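Long-range contact in shikimate kinase (Aquifex aeolicus, PDB 2PT5), which probably catalyses the ATP-dependent phosphorylation of the 3-hydroxyl group of shikimate in chorismate biosynthesis: residues R2-V16 and L87-I101. Sequence-based numbering, arbitrary orientation.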
# COMPACT_ATOMS: atom_id res chain seq x y z
N ARG A 2 -14.42 4.01 2.83
CA ARG A 2 -12.99 3.91 3.06
C ARG A 2 -12.41 2.96 2.03
O ARG A 2 -12.89 1.84 1.88
CB ARG A 2 -12.71 3.38 4.47
CG ARG A 2 -13.39 4.18 5.57
CD ARG A 2 -12.89 3.77 6.94
NE ARG A 2 -13.60 4.46 8.01
CZ ARG A 2 -14.76 4.06 8.52
NH1 ARG A 2 -15.36 2.97 8.05
NH2 ARG A 2 -15.32 4.76 9.49
N ILE A 3 -11.38 3.40 1.32
CA ILE A 3 -10.75 2.58 0.30
C ILE A 3 -9.27 2.40 0.60
O ILE A 3 -8.51 3.38 0.69
CB ILE A 3 -10.90 3.22 -1.08
CG1 ILE A 3 -12.39 3.36 -1.43
CG2 ILE A 3 -10.17 2.39 -2.13
CD1 ILE A 3 -12.64 4.26 -2.63
N TYR A 4 -8.84 1.16 0.76
CA TYR A 4 -7.44 0.90 1.06
C TYR A 4 -6.68 0.35 -0.13
O TYR A 4 -7.15 -0.59 -0.78
CB TYR A 4 -7.32 -0.07 2.24
CG TYR A 4 -8.02 0.40 3.49
CD1 TYR A 4 -9.35 0.06 3.74
CD2 TYR A 4 -7.36 1.20 4.42
CE1 TYR A 4 -10.00 0.50 4.90
CE2 TYR A 4 -8.00 1.65 5.58
CZ TYR A 4 -9.32 1.29 5.82
OH TYR A 4 -9.96 1.72 6.97
N LEU A 5 -5.52 0.92 -0.41
CA LEU A 5 -4.70 0.45 -1.52
C LEU A 5 -3.52 -0.32 -0.95
O LEU A 5 -2.82 0.17 -0.08
CB LEU A 5 -4.20 1.62 -2.36
CG LEU A 5 -5.25 2.56 -2.96
CD1 LEU A 5 -4.55 3.56 -3.88
CD2 LEU A 5 -6.30 1.77 -3.73
N ILE A 6 -3.31 -1.54 -1.43
CA ILE A 6 -2.21 -2.36 -0.94
C ILE A 6 -1.41 -2.92 -2.10
O ILE A 6 -1.90 -3.01 -3.23
CB ILE A 6 -2.74 -3.52 -0.05
CG1 ILE A 6 -3.46 -4.57 -0.91
CG2 ILE A 6 -3.72 -2.98 0.97
CD1 ILE A 6 -4.11 -5.70 -0.10
N GLY A 7 -0.17 -3.29 -1.82
CA GLY A 7 0.69 -3.84 -2.86
C GLY A 7 2.12 -3.41 -2.61
O GLY A 7 2.42 -2.74 -1.61
N PHE A 8 3.02 -3.77 -3.53
CA PHE A 8 4.42 -3.40 -3.36
C PHE A 8 4.64 -1.90 -3.56
O PHE A 8 3.85 -1.21 -4.22
CB PHE A 8 5.31 -4.22 -4.31
CG PHE A 8 5.23 -5.71 -4.08
CD1 PHE A 8 4.41 -6.51 -4.87
CD2 PHE A 8 5.94 -6.30 -3.04
CE1 PHE A 8 4.29 -7.89 -4.62
CE2 PHE A 8 5.83 -7.67 -2.78
CZ PHE A 8 5.00 -8.47 -3.58
N MSE A 9 5.73 -1.42 -2.97
CA MSE A 9 6.12 -0.01 -3.02
C MSE A 9 6.10 0.61 -4.42
O MSE A 9 5.74 1.78 -4.59
CB MSE A 9 7.51 0.14 -2.41
CG MSE A 9 8.22 1.44 -2.75
SE MSE A 9 10.06 1.09 -3.29
CE MSE A 9 9.85 1.27 -5.21
N CYS A 10 6.51 -0.16 -5.42
CA CYS A 10 6.56 0.35 -6.78
C CYS A 10 5.32 0.01 -7.60
O CYS A 10 5.41 -0.11 -8.83
CB CYS A 10 7.81 -0.21 -7.47
SG CYS A 10 7.89 -2.04 -7.37
N SER A 11 4.17 -0.15 -6.96
CA SER A 11 2.97 -0.49 -7.71
C SER A 11 2.08 0.73 -7.99
O SER A 11 0.99 0.60 -8.53
CB SER A 11 2.17 -1.58 -6.98
OG SER A 11 1.76 -1.15 -5.70
N GLY A 12 2.57 1.92 -7.65
CA GLY A 12 1.81 3.14 -7.89
C GLY A 12 0.66 3.42 -6.94
O GLY A 12 -0.28 4.14 -7.31
N LYS A 13 0.71 2.87 -5.73
CA LYS A 13 -0.34 3.09 -4.75
C LYS A 13 -0.58 4.57 -4.46
O LYS A 13 -1.72 5.04 -4.48
CB LYS A 13 -0.00 2.38 -3.43
CG LYS A 13 -0.03 0.87 -3.50
CD LYS A 13 0.54 0.27 -2.24
CE LYS A 13 2.01 0.67 -2.06
NZ LYS A 13 2.60 0.07 -0.84
N SER A 14 0.49 5.29 -4.19
CA SER A 14 0.41 6.72 -3.89
C SER A 14 -0.20 7.54 -5.04
O SER A 14 -1.11 8.34 -4.82
CB SER A 14 1.80 7.26 -3.54
OG SER A 14 1.73 8.60 -3.09
N THR A 15 0.30 7.33 -6.26
CA THR A 15 -0.20 8.07 -7.42
C THR A 15 -1.66 7.73 -7.75
O THR A 15 -2.49 8.62 -7.93
CB THR A 15 0.69 7.81 -8.64
OG1 THR A 15 0.07 8.34 -9.82
CG2 THR A 15 0.94 6.33 -8.82
N VAL A 16 -1.97 6.45 -7.84
CA VAL A 16 -3.33 6.01 -8.11
C VAL A 16 -4.26 6.50 -7.00
O VAL A 16 -5.40 6.90 -7.27
CB VAL A 16 -3.39 4.47 -8.22
CG1 VAL A 16 -4.83 3.99 -8.16
CG2 VAL A 16 -2.72 4.02 -9.53
N LEU A 87 -4.74 -6.07 7.58
CA LEU A 87 -5.58 -6.30 6.41
C LEU A 87 -7.01 -6.62 6.84
O LEU A 87 -7.97 -6.13 6.24
CB LEU A 87 -5.01 -7.42 5.54
CG LEU A 87 -5.64 -7.69 4.17
CD1 LEU A 87 -5.72 -6.42 3.33
CD2 LEU A 87 -4.82 -8.75 3.45
N ASN A 88 -7.16 -7.44 7.88
CA ASN A 88 -8.50 -7.78 8.36
C ASN A 88 -9.16 -6.56 8.96
O ASN A 88 -10.38 -6.38 8.86
CB ASN A 88 -8.43 -8.92 9.37
CG ASN A 88 -8.28 -10.27 8.71
OD1 ASN A 88 -9.05 -10.61 7.80
ND2 ASN A 88 -7.30 -11.05 9.15
N PHE A 89 -8.36 -5.70 9.59
CA PHE A 89 -8.90 -4.46 10.15
C PHE A 89 -9.45 -3.64 8.98
O PHE A 89 -10.57 -3.14 9.03
CB PHE A 89 -7.80 -3.66 10.85
CG PHE A 89 -8.23 -2.29 11.29
CD1 PHE A 89 -8.80 -2.08 12.54
CD2 PHE A 89 -8.09 -1.20 10.44
CE1 PHE A 89 -9.21 -0.81 12.95
CE2 PHE A 89 -8.49 0.08 10.83
CZ PHE A 89 -9.06 0.28 12.09
N MSE A 90 -8.66 -3.52 7.91
CA MSE A 90 -9.07 -2.75 6.75
C MSE A 90 -10.41 -3.20 6.16
O MSE A 90 -11.24 -2.37 5.82
CB MSE A 90 -7.99 -2.80 5.67
CG MSE A 90 -6.79 -1.89 5.97
SE MSE A 90 -5.43 -2.06 4.61
CE MSE A 90 -3.96 -2.72 5.71
N LYS A 91 -10.60 -4.51 6.04
CA LYS A 91 -11.84 -5.05 5.50
C LYS A 91 -13.05 -4.72 6.37
O LYS A 91 -14.17 -4.61 5.86
CB LYS A 91 -11.71 -6.57 5.33
CG LYS A 91 -10.64 -6.99 4.34
CD LYS A 91 -10.67 -8.48 4.08
CE LYS A 91 -9.71 -8.87 2.97
NZ LYS A 91 -9.84 -10.30 2.61
N SER A 92 -12.83 -4.56 7.67
CA SER A 92 -13.94 -4.24 8.57
C SER A 92 -14.29 -2.76 8.52
O SER A 92 -15.23 -2.33 9.18
CB SER A 92 -13.59 -4.63 10.01
OG SER A 92 -12.54 -3.82 10.52
N ARG A 93 -13.53 -1.99 7.75
CA ARG A 93 -13.78 -0.56 7.63
C ARG A 93 -14.14 -0.17 6.19
O ARG A 93 -14.85 0.81 5.98
CB ARG A 93 -12.55 0.22 8.10
CG ARG A 93 -12.20 -0.01 9.57
CD ARG A 93 -13.35 0.46 10.46
NE ARG A 93 -13.41 -0.26 11.73
CZ ARG A 93 -12.94 0.21 12.88
NH1 ARG A 93 -13.04 -0.52 13.98
NH2 ARG A 93 -12.37 1.41 12.94
N GLY A 94 -13.66 -0.94 5.22
CA GLY A 94 -13.98 -0.61 3.84
C GLY A 94 -13.53 -1.62 2.79
O GLY A 94 -13.45 -2.82 3.04
N THR A 95 -13.24 -1.10 1.60
CA THR A 95 -12.81 -1.93 0.48
C THR A 95 -11.30 -1.88 0.32
O THR A 95 -10.70 -0.80 0.28
CB THR A 95 -13.47 -1.46 -0.83
OG1 THR A 95 -14.90 -1.47 -0.67
CG2 THR A 95 -13.09 -2.37 -2.00
N THR A 96 -10.69 -3.06 0.24
CA THR A 96 -9.25 -3.17 0.08
C THR A 96 -9.00 -3.45 -1.39
O THR A 96 -9.69 -4.27 -2.00
CB THR A 96 -8.67 -4.30 0.97
OG1 THR A 96 -9.41 -5.51 0.78
CG2 THR A 96 -8.74 -3.90 2.44
N VAL A 97 -8.03 -2.74 -1.95
CA VAL A 97 -7.70 -2.87 -3.37
C VAL A 97 -6.23 -3.21 -3.58
O VAL A 97 -5.35 -2.44 -3.19
CB VAL A 97 -8.00 -1.56 -4.14
CG1 VAL A 97 -7.78 -1.77 -5.62
CG2 VAL A 97 -9.42 -1.09 -3.86
N PHE A 98 -5.99 -4.34 -4.23
CA PHE A 98 -4.63 -4.78 -4.49
C PHE A 98 -4.23 -4.39 -5.91
O PHE A 98 -4.81 -4.85 -6.88
CB PHE A 98 -4.51 -6.30 -4.28
CG PHE A 98 -3.18 -6.90 -4.73
CD1 PHE A 98 -1.99 -6.18 -4.62
CD2 PHE A 98 -3.13 -8.21 -5.21
CE1 PHE A 98 -0.78 -6.75 -5.00
CE2 PHE A 98 -1.91 -8.79 -5.59
CZ PHE A 98 -0.73 -8.06 -5.48
N ILE A 99 -3.24 -3.51 -6.00
CA ILE A 99 -2.73 -3.08 -7.30
C ILE A 99 -1.56 -4.02 -7.55
O ILE A 99 -0.46 -3.85 -7.02
CB ILE A 99 -2.26 -1.62 -7.24
CG1 ILE A 99 -3.45 -0.73 -6.88
CG2 ILE A 99 -1.67 -1.22 -8.57
CD1 ILE A 99 -3.08 0.72 -6.58
N ASP A 100 -1.85 -5.03 -8.36
CA ASP A 100 -0.91 -6.11 -8.68
C ASP A 100 0.05 -5.90 -9.85
O ASP A 100 -0.38 -5.58 -10.96
CB ASP A 100 -1.73 -7.37 -8.95
CG ASP A 100 -0.89 -8.63 -9.00
OD1 ASP A 100 -1.32 -9.59 -9.68
OD2 ASP A 100 0.18 -8.67 -8.35
N ILE A 101 1.34 -6.08 -9.59
CA ILE A 101 2.36 -6.00 -10.64
C ILE A 101 3.15 -7.31 -10.58
O ILE A 101 3.40 -7.84 -9.49
CB ILE A 101 3.36 -4.83 -10.42
CG1 ILE A 101 3.92 -4.87 -9.01
CG2 ILE A 101 2.69 -3.50 -10.74
CD1 ILE A 101 5.02 -3.84 -8.75
O HOH W 1 1.83 -4.98 -5.98
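Met-90, a selenomethionine, lays its CG over one face of the Tyr-4 ring, 3.6 Å from the ring centroid and 15° off its normal, a CH-pi contact, while SE reaches the ring obliquely in a Met-aromatic contact. Tyr-4 CG is anti to its carbonyl carbon (chi1 -57°), which carries the ring towards helix 87-91 and brings OH 3.2 Å from Arg-93 CB. Replacing Tyr-4 by an alanine removes ring and hydroxyl, which is likely to leave a gap beside Met-90 CG and Ser-67 OG without this hydrogen-bond partner. Arg-2 runs alongside Arg-93, its NH1 donating to Arg-93 O (3.0 Å, 153° at the hydrogen) in both the guanidinium and carbonyl planes. On the same sheet face as Tyr-4, Ile-6 CD1 meets Leu-87 CD1 at 3.9 Å, the side chains crossing at about a right angle. The opposite face pairs Leu-5 with Val-97 side by side (CD2 to CB 3.8 Å). Ile-99 CD1 packs against Val-16 CG1 at 4.0 Å, at the start of the helix that follows the predicted ATP-binding P-loop, whose Lys-13 NZ hydrogen-bonds to Gly-7 O and Thr-76 O. Parallel-sheet hydrogen bonds run from Thr-95 N to Arg-2 O through Ile-99 N to Ile-6 O; the axes of segments 2-6 and 95-100 approach to 4.6 Å. In the five-stranded parallel sheet of order 2-3-1-4-5, strand 2-6 is the middle strand, between 72-75 and 95-100, with helix 84-91 on the Tyr-4 face and helix 150-162 touching Ile-3 and Val-16 on the other.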